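Local coordinates for FrpC operon protein (Neisseria meningitidis, PDB 5EDF) that is an iron-regulated, probable lipoprotein that binds the RTX protein FrpC and may take part in adhesion, at residues Ile101-Asp106 against Gln217-Phe222; Thr112-Arg117 against Tyr152-Gly157; Arg117-Gly122 against Glu134-Lys139; Thr180-Cys185 against Gly210-Val215. All blocks are in the same frame, centred on the assembly; numbering follows the deposited sequence.

Interaction 1: Ile101-Asp106 against Gln217-Phe222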
loop_
_atom_site.group_PDB
_atom_site.type_symbol
_atom_site.label_atom_id
_atom_site.label_comp_id
_atom_site.label_asym_id
_atom_site.label_seq_id
_atom_site.Cartn_x
_atom_site.Cartn_y
_atom_site.Cartn_z
ATOM N N ILE A 101 -2.609 3.244 -1.917
ATOM C CA ILE A 101 -3.093 2.390 -0.842
ATOM C C ILE A 101 -4.569 2.670 -0.643
ATOM O O ILE A 101 -4.953 3.818 -0.393
ATOM C CB ILE A 101 -2.282 2.605 0.468
ATOM C CG1 ILE A 101 -0.791 2.294 0.234
ATOM C CG2 ILE A 101 -2.910 1.760 1.587
ATOM C CD1 ILE A 101 0.117 2.782 1.328
ATOM N N VAL A 102 -5.404 1.648 -0.820
ATOM C CA VAL A 102 -6.854 1.810 -0.784
ATOM C C VAL A 102 -7.368 1.365 0.574
ATOM O O VAL A 102 -7.184 0.217 0.981
ATOM C CB VAL A 102 -7.526 1.087 -1.938
ATOM C CG1 VAL A 102 -9.059 1.214 -1.840
ATOM C CG2 VAL A 102 -7.045 1.616 -3.275
ATOM N N ILE A 103 -8.060 2.281 1.246
ATOM C CA ILE A 103 -8.571 2.095 2.599
ATOM C C ILE A 103 -10.089 2.101 2.563
ATOM O O ILE A 103 -10.693 3.048 2.041
ATOM C CB ILE A 103 -8.087 3.207 3.531
ATOM C CG1 ILE A 103 -6.575 3.295 3.530
ATOM C CG2 ILE A 103 -8.625 2.985 4.968
ATOM C CD1 ILE A 103 -6.000 4.543 4.207
ATOM N N ARG A 104 -10.700 1.073 3.144
ATOM C CA ARG A 104 -12.160 0.962 3.300
ATOM C C ARG A 104 -12.461 0.530 4.709
ATOM O O ARG A 104 -11.597 0.015 5.406
ATOM C CB ARG A 104 -12.766 -0.078 2.351
ATOM C CG ARG A 104 -12.546 0.257 0.924
ATOM C CD ARG A 104 -13.216 -0.773 0.018
ATOM N NE ARG A 104 -14.641 -0.522 0.036
ATOM C CZ ARG A 104 -15.355 0.052 -0.942
ATOM N NH1 ARG A 104 -14.820 0.380 -2.105
ATOM N NH2 ARG A 104 -16.633 0.261 -0.743
ATOM N N LYS A 105 -13.707 0.722 5.156
ATOM C CA LYS A 105 -14.099 0.199 6.450
ATOM C C LYS A 105 -15.066 -0.957 6.275
ATOM O O LYS A 105 -16.236 -0.749 6.040
ATOM C CB LYS A 105 -14.676 1.303 7.323
ATOM C CG LYS A 105 -14.843 0.879 8.797
ATOM C CD LYS A 105 -15.486 1.915 9.658
ATOM C CE LYS A 105 -16.945 2.028 9.373
ATOM N NZ LYS A 105 -17.698 1.017 10.183
ATOM N N ASP A 106 -14.557 -2.155 6.481
ATOM C CA ASP A 106 -15.311 -3.398 6.295
ATOM C C ASP A 106 -14.771 -4.458 7.210
ATOM O O ASP A 106 -13.608 -4.431 7.557
ATOM C CB ASP A 106 -15.147 -3.894 4.871
ATOM C CG ASP A 106 -15.924 -3.078 3.868
ATOM O OD1 ASP A 106 -17.126 -2.850 4.129
ATOM O OD2 ASP A 106 -15.366 -2.701 2.808
ATOM N N GLN A 217 1.499 1.369 10.690
ATOM C CA GLN A 217 1.738 2.531 11.538
ATOM C C GLN A 217 1.048 3.776 10.956
ATOM O O GLN A 217 0.425 4.575 11.690
ATOM C CB GLN A 217 3.244 2.736 11.731
ATOM C CG GLN A 217 3.654 3.905 12.609
ATOM C CD GLN A 217 5.166 4.116 12.561
ATOM O OE1 GLN A 217 5.735 4.441 11.506
ATOM N NE2 GLN A 217 5.821 3.899 13.691
ATOM N N LEU A 218 1.143 3.924 9.639
ATOM C CA LEU A 218 0.567 5.078 8.949
ATOM C C LEU A 218 -0.961 5.112 9.106
ATOM O O LEU A 218 -1.559 6.112 9.500
ATOM C CB LEU A 218 0.999 5.057 7.478
ATOM C CG LEU A 218 0.522 6.205 6.609
ATOM C CD1 LEU A 218 1.003 7.555 7.160
ATOM C CD2 LEU A 218 1.010 5.971 5.196
ATOM N N VAL A 219 -1.610 4.001 8.812
ATOM C CA VAL A 219 -3.085 3.940 8.880
ATOM C C VAL A 219 -3.511 4.162 10.335
ATOM O O VAL A 219 -4.447 4.904 10.611
ATOM C CB VAL A 219 -3.595 2.603 8.299
ATOM C CG1 VAL A 219 -5.080 2.372 8.640
ATOM C CG2 VAL A 219 -3.320 2.543 6.788
ATOM N N GLN A 220 -2.791 3.567 11.284
ATOM C CA GLN A 220 -3.135 3.772 12.693
ATOM C C GLN A 220 -2.981 5.235 13.111
ATOM O O GLN A 220 -3.742 5.710 13.945
ATOM C CB GLN A 220 -2.318 2.866 13.601
ATOM C CG GLN A 220 -2.732 1.389 13.464
ATOM C CD GLN A 220 -1.823 0.429 14.169
ATOM O OE1 GLN A 220 -0.601 0.604 14.188
ATOM N NE2 GLN A 220 -2.411 -0.620 14.737
ATOM N N SER A 221 -2.032 5.950 12.497
ATOM C CA SER A 221 -1.809 7.377 12.819
ATOM C C SER A 221 -3.012 8.242 12.389
ATOM O O SER A 221 -3.221 9.298 12.949
ATOM C CB SER A 221 -0.513 7.921 12.187
ATOM O OG SER A 221 -0.677 8.254 10.826
ATOM N N PHE A 222 -3.785 7.767 11.416
ATOM C CA PHE A 222 -4.929 8.498 10.929
ATOM C C PHE A 222 -6.139 8.404 11.854
ATOM O O PHE A 222 -7.070 9.179 11.771
ATOM C CB PHE A 222 -5.362 7.993 9.550
ATOM C CG PHE A 222 -4.314 8.089 8.438
ATOM C CD1 PHE A 222 -3.225 8.911 8.486
ATOM C CD2 PHE A 222 -4.499 7.301 7.310
ATOM C CE1 PHE A 222 -2.313 8.976 7.443
ATOM C CE2 PHE A 222 -3.616 7.355 6.266
ATOM C CZ PHE A 222 -2.501 8.166 6.338
#
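Ile103 reaches from its strand with CD1 and overlaps two side chains of segment 217-222, on helix 205-224. Ile103 CD1 lies 4.2 Å from Val219 CG2. Ile103 CD1 is also 4.2 Å from Phe222 CE2, where it comes at the ring edge, near the ring plane. The CG1 branch of Ile103 stands anti to the carbonyl carbon (chi1 -56°), and CD1 is then extended away from CA. One methyl thus meets both partners. No hydrogen bond crosses this buried, apolar contact.

The Phe222 ring has a polar neighbour within its own helix. Leu218 O sits over the centre of one ring face, 3.4 Å above its plane. Ser221 OG donates to Leu218 O at 2.7 Å, in the carbonyl plane on a lone pair. The backbone N-H groups of Ser221 and Phe222 give it only weak bonds.

The contact is plain core packing of helix 205-224 on strand 98-105. That strand is hydrogen-bonded between strands 61-70 and 189-193 in the large antiparallel sheet. Phe222 also packs on Met28, Ile30 and Pro31 of strand 26-31, and its backbone is bonded to Val29. The helix end therefore joins the large sheet to the smaller mixed one.

Interaction 2: Thr112-Arg117 against Tyr152-Gly157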
loop_
_atom_site.group_PDB
_atom_site.type_symbol
_atom_site.label_atom_id
_atom_site.label_comp_id
_atom_site.label_asym_id
_atom_site.label_seq_id
_atom_site.Cartn_x
_atom_site.Cartn_y
_atom_site.Cartn_z
ATOM N N THR A 112 -8.577 -17.183 7.781
ATOM C CA THR A 112 -7.687 -17.608 8.867
ATOM C C THR A 112 -7.020 -18.955 8.570
ATOM O O THR A 112 -6.129 -19.380 9.303
ATOM C CB THR A 112 -8.445 -17.734 10.209
ATOM O OG1 THR A 112 -9.597 -18.573 10.032
ATOM C CG2 THR A 112 -8.873 -16.372 10.711
ATOM N N THR A 113 -7.435 -19.612 7.482
ATOM C CA THR A 113 -6.840 -20.887 7.073
ATOM C C THR A 113 -6.206 -20.837 5.674
ATOM O O THR A 113 -6.079 -21.835 5.004
ATOM C CB THR A 113 -7.874 -22.006 7.125
ATOM O OG1 THR A 113 -8.939 -21.704 6.221
ATOM C CG2 THR A 113 -8.414 -22.154 8.563
HETATM N N MSE A 114 -5.789 -19.657 5.242
HETATM C CA MSE A 114 -5.122 -19.553 3.958
HETATM C C MSE A 114 -3.890 -20.452 3.825
HETATM O O MSE A 114 -3.649 -21.073 2.804
HETATM C CB MSE A 114 -4.727 -18.121 3.653
HETATM C CG MSE A 114 -4.028 -18.006 2.330
HETATM SE SE MSE A 114 -5.001 -18.678 0.781
HETATM C CE MSE A 114 -5.566 -16.930 0.190
ATOM N N GLY A 115 -3.073 -20.514 4.858
ATOM C CA GLY A 115 -1.887 -21.339 4.762
ATOM C C GLY A 115 -2.176 -22.813 4.565
ATOM O O GLY A 115 -1.511 -23.490 3.783
ATOM N N GLU A 116 -3.200 -23.311 5.251
ATOM C CA GLU A 116 -3.669 -24.697 5.064
ATOM C C GLU A 116 -4.073 -24.930 3.618
ATOM O O GLU A 116 -3.769 -25.969 3.035
ATOM C CB GLU A 116 -4.852 -24.981 5.998
ATOM C CG GLU A 116 -4.467 -25.001 7.466
ATOM C CD GLU A 116 -5.649 -24.905 8.405
ATOM O OE1 GLU A 116 -6.634 -25.655 8.210
ATOM O OE2 GLU A 116 -5.577 -24.082 9.348
ATOM N N ARG A 117 -4.759 -23.949 3.033
ATOM C CA ARG A 117 -5.209 -24.063 1.660
ATOM C C ARG A 117 -3.978 -24.137 0.765
ATOM O O ARG A 117 -3.879 -24.978 -0.137
ATOM C CB ARG A 117 -6.086 -22.875 1.280
ATOM C CG ARG A 117 -6.571 -22.808 -0.178
ATOM C CD ARG A 117 -7.365 -21.496 -0.429
ATOM N NE ARG A 117 -7.578 -21.210 -1.855
ATOM C CZ ARG A 117 -7.967 -20.035 -2.361
ATOM N NH1 ARG A 117 -8.200 -18.989 -1.568
ATOM N NH2 ARG A 117 -8.114 -19.897 -3.678
ATOM N N TYR A 152 4.447 -16.196 -0.453
ATOM C CA TYR A 152 3.413 -15.674 0.399
ATOM C C TYR A 152 3.966 -15.462 1.767
ATOM O O TYR A 152 4.685 -16.333 2.266
ATOM C CB TYR A 152 2.221 -16.641 0.500
ATOM C CG TYR A 152 1.530 -16.950 -0.801
ATOM C CD1 TYR A 152 0.386 -16.275 -1.198
ATOM C CD2 TYR A 152 2.039 -17.924 -1.665
ATOM C CE1 TYR A 152 -0.236 -16.577 -2.400
ATOM C CE2 TYR A 152 1.420 -18.219 -2.872
ATOM C CZ TYR A 152 0.279 -17.551 -3.239
ATOM O OH TYR A 152 -0.355 -17.863 -4.399
ATOM N N TYR A 153 3.621 -14.356 2.394
ATOM C CA TYR A 153 3.893 -14.065 3.781
ATOM C C TYR A 153 2.576 -13.718 4.447
ATOM O O TYR A 153 1.949 -12.719 4.090
ATOM C CB TYR A 153 4.938 -12.978 3.923
ATOM C CG TYR A 153 6.187 -13.258 3.101
ATOM C CD1 TYR A 153 7.117 -14.177 3.524
ATOM C CD2 TYR A 153 6.426 -12.612 1.905
ATOM C CE1 TYR A 153 8.256 -14.470 2.753
ATOM C CE2 TYR A 153 7.542 -12.884 1.149
ATOM C CZ TYR A 153 8.462 -13.810 1.584
ATOM O OH TYR A 153 9.600 -14.059 0.838
ATOM N N ILE A 154 2.155 -14.496 5.429
ATOM C CA ILE A 154 0.840 -14.394 6.036
ATOM C C ILE A 154 0.970 -14.104 7.520
ATOM O O ILE A 154 1.592 -14.861 8.250
ATOM C CB ILE A 154 0.019 -15.692 5.831
ATOM C CG1 ILE A 154 -0.124 -15.975 4.347
ATOM C CG2 ILE A 154 -1.329 -15.588 6.522
ATOM C CD1 ILE A 154 -0.896 -17.217 4.004
ATOM N N LYS A 155 0.341 -13.030 7.976
ATOM C CA LYS A 155 0.267 -12.630 9.383
ATOM C C LYS A 155 -1.158 -12.855 9.873
ATOM O O LYS A 155 -2.076 -12.525 9.172
ATOM C CB LYS A 155 0.622 -11.118 9.441
ATOM C CG LYS A 155 0.531 -10.362 10.775
ATOM C CD LYS A 155 0.809 -8.866 10.493
ATOM C CE LYS A 155 1.025 -8.042 11.719
ATOM N NZ LYS A 155 -0.219 -7.390 12.045
ATOM N N LYS A 156 -1.376 -13.365 11.092
ATOM C CA LYS A 156 -2.749 -13.447 11.672
ATOM C C LYS A 156 -2.931 -12.376 12.764
ATOM O O LYS A 156 -2.670 -11.225 12.485
ATOM C CB LYS A 156 -3.065 -14.857 12.166
ATOM C CG LYS A 156 -3.139 -15.867 11.049
ATOM C CD LYS A 156 -3.153 -17.267 11.634
ATOM C CE LYS A 156 -3.342 -18.336 10.588
ATOM N NZ LYS A 156 -3.723 -19.639 11.206
ATOM N N GLY A 157 -3.378 -12.702 13.980
ATOM C CA GLY A 157 -3.536 -11.681 15.023
ATOM C C GLY A 157 -4.660 -10.696 14.773
ATOM O O GLY A 157 -5.551 -10.942 13.959
HETATM O O HOH W 1 -3.548 -21.642 8.395
#
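Met114 and Ile154 meet with their side chains crossed at about a right angle. Ile154 points its CD1 at the root of the Met114 chain, 3.6 Å from CG of Met114. Gly115 N is also near, 4.0 Å from Ile154 CD1. Met114 CG stands anti to its own backbone N (chi1 180°). The chain then bends at the next two torsions and carries selenium away from this isoleucine. The residue is selenomethionine, introduced in place of methionine.

Lys156 reaches across as a nearly extended chain to Thr112. Lys156 NZ donates a 3.1 Å hydrogen bond to Thr112 O. The donor lies nearly along the C=O axis, with a C=O...N angle of 165°. A water links NZ weakly to Glu116 OE2, and the two charges probably attract each other modestly across the 5.2 Å between Lys156 NZ and Glu116 OE2. Thr112, Glu116 and Lys156 are exposed, whereas Ile154 and Gly115 are buried.

The first turn of helix 114-120 thus rests on the end of strand 150-155. Met114 also touches Ile162 of strand 161-167 and, with Leu110, Ser111 and Ile162, lines the pocket of a bound azide. Strand 133-138 flanks strand 150-155 on its other side, where Ile154 meets Tyr136.

Interaction 3: Arg117-Gly122 against Glu134-Lys139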
loop_
_atom_site.group_PDB
_atom_site.type_symbol
_atom_site.label_atom_id
_atom_site.label_comp_id
_atom_site.label_asym_id
_atom_site.label_seq_id
_atom_site.Cartn_x
_atom_site.Cartn_y
_atom_site.Cartn_z
ATOM N N ARG A 117 -4.759 -23.949 3.033
ATOM C CA ARG A 117 -5.209 -24.063 1.660
ATOM C C ARG A 117 -3.978 -24.137 0.765
ATOM O O ARG A 117 -3.879 -24.978 -0.137
ATOM C CB ARG A 117 -6.086 -22.875 1.280
ATOM C CG ARG A 117 -6.571 -22.808 -0.178
ATOM C CD ARG A 117 -7.365 -21.496 -0.429
ATOM N NE ARG A 117 -7.578 -21.210 -1.855
ATOM C CZ ARG A 117 -7.967 -20.035 -2.361
ATOM N NH1 ARG A 117 -8.200 -18.989 -1.568
ATOM N NH2 ARG A 117 -8.114 -19.897 -3.678
ATOM N N LEU A 118 -3.017 -23.257 0.997
ATOM C CA LEU A 118 -1.791 -23.264 0.200
ATOM C C LEU A 118 -1.112 -24.631 0.252
ATOM O O LEU A 118 -0.685 -25.129 -0.779
ATOM C CB LEU A 118 -0.818 -22.194 0.680
ATOM C CG LEU A 118 -1.182 -20.757 0.412
ATOM C CD1 LEU A 118 -0.178 -19.786 1.002
ATOM C CD2 LEU A 118 -1.322 -20.496 -1.100
ATOM N N LEU A 119 -1.006 -25.238 1.430
ATOM C CA LEU A 119 -0.404 -26.541 1.526
ATOM C C LEU A 119 -1.150 -27.586 0.687
ATOM O O LEU A 119 -0.509 -28.419 0.034
ATOM C CB LEU A 119 -0.293 -26.939 2.983
ATOM C CG LEU A 119 0.624 -26.071 3.837
ATOM C CD1 LEU A 119 0.434 -26.386 5.316
ATOM C CD2 LEU A 119 2.075 -26.229 3.436
ATOM N N THR A 120 -2.486 -27.525 0.693
ATOM C CA THR A 120 -3.277 -28.494 -0.085
ATOM C C THR A 120 -3.012 -28.327 -1.586
ATOM O O THR A 120 -3.145 -29.280 -2.344
ATOM C CB THR A 120 -4.804 -28.456 0.202
ATOM O OG1 THR A 120 -5.412 -27.263 -0.315
ATOM C CG2 THR A 120 -5.112 -28.570 1.685
ATOM N N TYR A 121 -2.592 -27.138 -1.989
ATOM C CA TYR A 121 -2.324 -26.822 -3.376
ATOM C C TYR A 121 -0.911 -27.188 -3.819
ATOM O O TYR A 121 -0.611 -27.081 -5.006
ATOM C CB TYR A 121 -2.551 -25.327 -3.640
ATOM C CG TYR A 121 -3.961 -24.833 -3.680
ATOM C CD1 TYR A 121 -5.046 -25.680 -3.445
ATOM C CD2 TYR A 121 -4.226 -23.494 -3.977
ATOM C CE1 TYR A 121 -6.351 -25.212 -3.508
ATOM C CE2 TYR A 121 -5.499 -23.029 -4.044
ATOM C CZ TYR A 121 -6.569 -23.884 -3.814
ATOM O OH TYR A 121 -7.853 -23.377 -3.885
ATOM N N GLY A 122 -0.043 -27.645 -2.903
ATOM C CA GLY A 122 1.337 -27.950 -3.262
ATOM C C GLY A 122 2.305 -26.801 -3.106
ATOM O O GLY A 122 3.445 -26.901 -3.555
ATOM N N GLU A 134 3.893 -16.450 8.651
ATOM C CA GLU A 134 4.184 -17.739 8.028
ATOM C C GLU A 134 4.633 -17.459 6.612
ATOM O O GLU A 134 4.004 -16.630 5.915
ATOM C CB GLU A 134 2.933 -18.634 8.007
ATOM C CG GLU A 134 2.605 -19.232 9.383
ATOM C CD GLU A 134 1.360 -20.106 9.378
ATOM O OE1 GLU A 134 0.797 -20.339 8.292
ATOM O OE2 GLU A 134 0.934 -20.560 10.461
ATOM N N ALA A 135 5.693 -18.089 6.156
ATOM C CA ALA A 135 6.239 -17.928 4.828
ATOM C C ALA A 135 6.001 -19.161 4.005
ATOM O O ALA A 135 6.109 -20.295 4.507
ATOM C CB ALA A 135 7.721 -17.609 4.872
ATOM N N TYR A 136 5.672 -18.946 2.733
ATOM C CA TYR A 136 5.409 -20.023 1.774
ATOM C C TYR A 136 6.051 -19.725 0.442
ATOM O O TYR A 136 6.170 -18.547 0.031
ATOM C CB TYR A 136 3.915 -20.230 1.532
ATOM C CG TYR A 136 3.093 -20.555 2.757
ATOM C CD1 TYR A 136 2.772 -21.867 3.083
ATOM C CD2 TYR A 136 2.711 -19.559 3.651
ATOM C CE1 TYR A 136 2.076 -22.171 4.271
ATOM C CE2 TYR A 136 1.997 -19.858 4.810
ATOM C CZ TYR A 136 1.673 -21.160 5.113
ATOM O OH TYR A 136 0.977 -21.485 6.269
ATOM N N GLU A 137 6.426 -20.783 -0.263
ATOM C CA GLU A 137 7.082 -20.659 -1.544
ATOM C C GLU A 137 6.394 -21.613 -2.501
ATOM O O GLU A 137 6.262 -22.813 -2.205
ATOM C CB GLU A 137 8.580 -20.966 -1.449
ATOM C CG GLU A 137 9.336 -20.695 -2.734
ATOM C CD GLU A 137 10.851 -20.864 -2.565
ATOM O OE1 GLU A 137 11.279 -21.415 -1.537
ATOM O OE2 GLU A 137 11.598 -20.465 -3.468
ATOM N N ASP A 138 5.953 -21.078 -3.637
ATOM C CA ASP A 138 5.323 -21.872 -4.669
ATOM C C ASP A 138 6.381 -22.081 -5.742
ATOM O O ASP A 138 6.796 -21.132 -6.415
ATOM C CB ASP A 138 4.112 -21.143 -5.224
ATOM C CG ASP A 138 3.319 -21.967 -6.192
ATOM O OD1 ASP A 138 3.704 -23.107 -6.555
ATOM O OD2 ASP A 138 2.232 -21.470 -6.594
ATOM N N LYS A 139 6.843 -23.312 -5.873
ATOM C CA LYS A 139 7.780 -23.718 -6.902
ATOM C C LYS A 139 7.179 -24.843 -7.741
ATOM O O LYS A 139 7.918 -25.672 -8.305
ATOM C CB LYS A 139 9.092 -24.205 -6.254
ATOM C CG LYS A 139 9.981 -23.096 -5.778
ATOM C CD LYS A 139 11.213 -23.632 -5.026
ATOM C CE LYS A 139 12.296 -24.157 -5.937
ATOM N NZ LYS A 139 13.497 -24.548 -5.132
HETATM O O HOH W 2 5.735 -25.541 -4.309
#
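A water joins Gly122 to Lys139 and is gripped by three backbone groups. It donates to Gly122 O at 2.8 Å and accepts from Lys139 N at 2.9 Å. A third, weak bond goes to Glu137 O. The water thereby ties the turn after the helix to the end of the strand.

Beside this bridge the contact is apolar and centres on the Tyr136 ring. Tyr136 CG is anti to the carbonyl carbon (chi1 -58°), which brings the ring against the helix. Leu118 lays CD1 over one face in a CH-pi contact. Leu118 CD1 is 4.0 Å from the centroid of the Tyr136 ring and 21° off the ring normal. Leu118 CD1 is nearest to Tyr136 CG, at 3.8 Å. Leu119 comes to the ring edge, near the plane, with its CD2 4.1 Å from Tyr136 CE1. Leu119 and Tyr136 cross at about a right angle.

The helix closes with a Schellman motif. Gly122 has positive phi, and Gly122 N is bonded to Leu119 O at 3.1 Å. Thr120 OG1 donates to a lone pair of Arg117 O, in the carbonyl plane, at 2.8 Å. Arg117 NE donates to Tyr121 OH at 3.0 Å, with an N-H...O angle of 158°.

Strand 133-138 lies between strands 124-126 and 150-155, and Leu118 also packs on Tyr152 and Ile154. Dispersion and CH-pi attraction probably hold the packing at the buried ring. The water satisfies backbone groups at the helix end, where direct bonds between the segments are lacking.

Interaction 4: Thr180-Cys185 against Gly210-Val215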
loop_
_atom_site.group_PDB
_atom_site.type_symbol
_atom_site.label_atom_id
_atom_site.label_comp_id
_atom_site.label_asym_id
_atom_site.label_seq_id
_atom_site.Cartn_x
_atom_site.Cartn_y
_atom_site.Cartn_z
ATOM N N THR A 180 4.198 -7.315 -6.332
ATOM C CA THR A 180 3.734 -7.571 -4.986
ATOM C C THR A 180 2.304 -7.101 -4.814
ATOM O O THR A 180 1.914 -6.027 -5.289
ATOM C CB THR A 180 4.594 -6.827 -3.979
ATOM O OG1 THR A 180 5.968 -7.178 -4.165
ATOM C CG2 THR A 180 4.195 -7.151 -2.553
ATOM N N SER A 181 1.507 -7.899 -4.116
ATOM C CA SER A 181 0.178 -7.472 -3.667
ATOM C C SER A 181 0.118 -7.628 -2.150
ATOM O O SER A 181 0.713 -8.566 -1.585
ATOM C CB SER A 181 -0.921 -8.301 -4.304
ATOM O OG SER A 181 -0.936 -9.626 -3.825
ATOM N N VAL A 182 -0.623 -6.755 -1.485
ATOM C CA VAL A 182 -0.864 -6.878 -0.069
ATOM C C VAL A 182 -2.352 -6.667 0.192
ATOM O O VAL A 182 -2.941 -5.637 -0.201
ATOM C CB VAL A 182 -0.076 -5.863 0.750
ATOM C CG1 VAL A 182 -0.359 -6.071 2.228
ATOM C CG2 VAL A 182 1.429 -5.976 0.456
ATOM N N GLY A 183 -2.966 -7.627 0.868
ATOM C CA GLY A 183 -4.272 -7.465 1.487
ATOM C C GLY A 183 -4.146 -7.478 2.969
ATOM O O GLY A 183 -3.461 -8.349 3.484
ATOM N N SER A 184 -4.787 -6.585 3.686
ATOM C CA SER A 184 -4.676 -6.535 5.120
ATOM C C SER A 184 -5.909 -5.985 5.770
ATOM O O SER A 184 -6.754 -5.343 5.092
ATOM C CB SER A 184 -3.448 -5.718 5.515
ATOM O OG SER A 184 -3.618 -4.331 5.207
ATOM N N CYS A 185 -6.000 -6.176 7.073
ATOM C CA CYS A 185 -7.066 -5.621 7.903
ATOM C C CYS A 185 -6.394 -4.983 9.096
ATOM O O CYS A 185 -5.597 -5.634 9.765
ATOM C CB CYS A 185 -8.037 -6.716 8.348
ATOM S SG CYS A 185 -8.754 -7.583 6.893
ATOM N N GLY A 210 8.715 -4.968 6.106
ATOM C CA GLY A 210 9.039 -3.619 6.533
ATOM C C GLY A 210 8.069 -2.602 5.968
ATOM O O GLY A 210 7.631 -1.689 6.673
ATOM N N TYR A 211 7.769 -2.725 4.687
ATOM C CA TYR A 211 6.821 -1.811 4.035
ATOM C C TYR A 211 5.480 -1.930 4.735
ATOM O O TYR A 211 4.870 -0.893 5.077
ATOM C CB TYR A 211 6.761 -2.153 2.541
ATOM C CG TYR A 211 6.004 -1.158 1.666
ATOM C CD1 TYR A 211 6.639 -0.490 0.653
ATOM C CD2 TYR A 211 4.647 -0.918 1.868
ATOM C CE1 TYR A 211 5.957 0.399 -0.163
ATOM C CE2 TYR A 211 3.970 -0.025 1.072
ATOM C CZ TYR A 211 4.620 0.643 0.055
ATOM O OH TYR A 211 3.861 1.535 -0.708
ATOM N N HIS A 212 5.003 -3.149 4.932
ATOM C CA HIS A 212 3.703 -3.305 5.547
ATOM C C HIS A 212 3.648 -2.776 6.962
ATOM O O HIS A 212 2.649 -2.163 7.344
ATOM C CB HIS A 212 3.193 -4.741 5.481
ATOM C CG HIS A 212 1.779 -4.827 5.896
ATOM N ND1 HIS A 212 0.788 -4.121 5.233
ATOM C CD2 HIS A 212 1.175 -5.455 6.926
ATOM C CE1 HIS A 212 -0.351 -4.291 5.863
ATOM N NE2 HIS A 212 -0.153 -5.113 6.889
ATOM N N GLN A 213 4.721 -2.946 7.730
ATOM C CA GLN A 213 4.759 -2.390 9.070
ATOM C C GLN A 213 4.622 -0.870 9.011
ATOM O O GLN A 213 3.964 -0.259 9.862
ATOM C CB GLN A 213 6.061 -2.790 9.788
ATOM C CG GLN A 213 6.117 -4.246 10.145
ATOM C CD GLN A 213 7.484 -4.707 10.658
ATOM O OE1 GLN A 213 8.515 -4.124 10.344
ATOM N NE2 GLN A 213 7.484 -5.789 11.392
ATOM N N GLN A 214 5.255 -0.234 8.024
ATOM C CA GLN A 214 5.117 1.204 7.855
ATOM C C GLN A 214 3.676 1.596 7.500
ATOM O O GLN A 214 3.163 2.563 8.007
ATOM C CB GLN A 214 6.105 1.717 6.811
ATOM C CG GLN A 214 7.563 1.558 7.277
ATOM C CD GLN A 214 8.532 1.670 6.130
ATOM O OE1 GLN A 214 8.257 2.349 5.141
ATOM N NE2 GLN A 214 9.663 0.997 6.237
ATOM N N VAL A 215 3.013 0.791 6.667
ATOM C CA VAL A 215 1.621 1.042 6.292
ATOM C C VAL A 215 0.726 0.911 7.524
ATOM O O VAL A 215 -0.155 1.742 7.730
ATOM C CB VAL A 215 1.160 0.116 5.174
ATOM C CG1 VAL A 215 -0.328 0.274 4.949
ATOM C CG2 VAL A 215 1.927 0.413 3.914
#
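The His212 ring meets Ser184 at its edge and Val182 from an oblique direction. Ser184 OG lies near the ring plane, 3.3 Å from CE1 of His212. Ser184 CB is 3.4 Å from His212 CE1. Val182 CG1 comes obliquely, 3.8 Å from His212 ND1. The ring projects from the helix because His212 CG stands anti to the backbone N (chi1 -170°).

No hydrogen bond passes between the two segments. Ser184 OG and His212 ND1 have partners on strand 189-193: Val191 O and Tyr193 OH, respectively. These bonds probably help to fix the serine hydroxyl and the turn of the imidazole. The close approach of OG to the ring is a packing contact at a carbon.

The contact seats the middle of helix 205-224 on strand 178-186 of the large antiparallel sheet, close to the centre of the chain. His212 also packs on Ala161 of strand 161-167. Val215 packs on Val191 and Tyr193, and Tyr211 touches Leu76 of strand 73-77. Cys185 turns away from the helix and forms the disulfide with Cys108. The helix thus lies on one side of several strands at once.

How the interactions relate
All four contacts place a helix on the large antiparallel sheet. Interactions 1 and 4 use helix 205-224 and lie in the core. They touch through Ile101 CD1 and Val215 CG2, 3.9 Å apart. Interaction 1 is purely aliphatic and aromatic, while interaction 4 buries a histidine and a serine, in which Ser184 OG and His212 ND1 bond to neighbouring strand 189-193. Interactions 2 and 3 use helix 114-120 farther from the centre and share Arg117. Their strands, 150-155 and 133-138, are neighbours joined by backbone hydrogen bonds. Interaction 2 is partly buried, with an exposed polar side formed by a lysine-to-carbonyl bond. Interaction 3 is buried at the ring but has an exposed Leu119 and a water bridge.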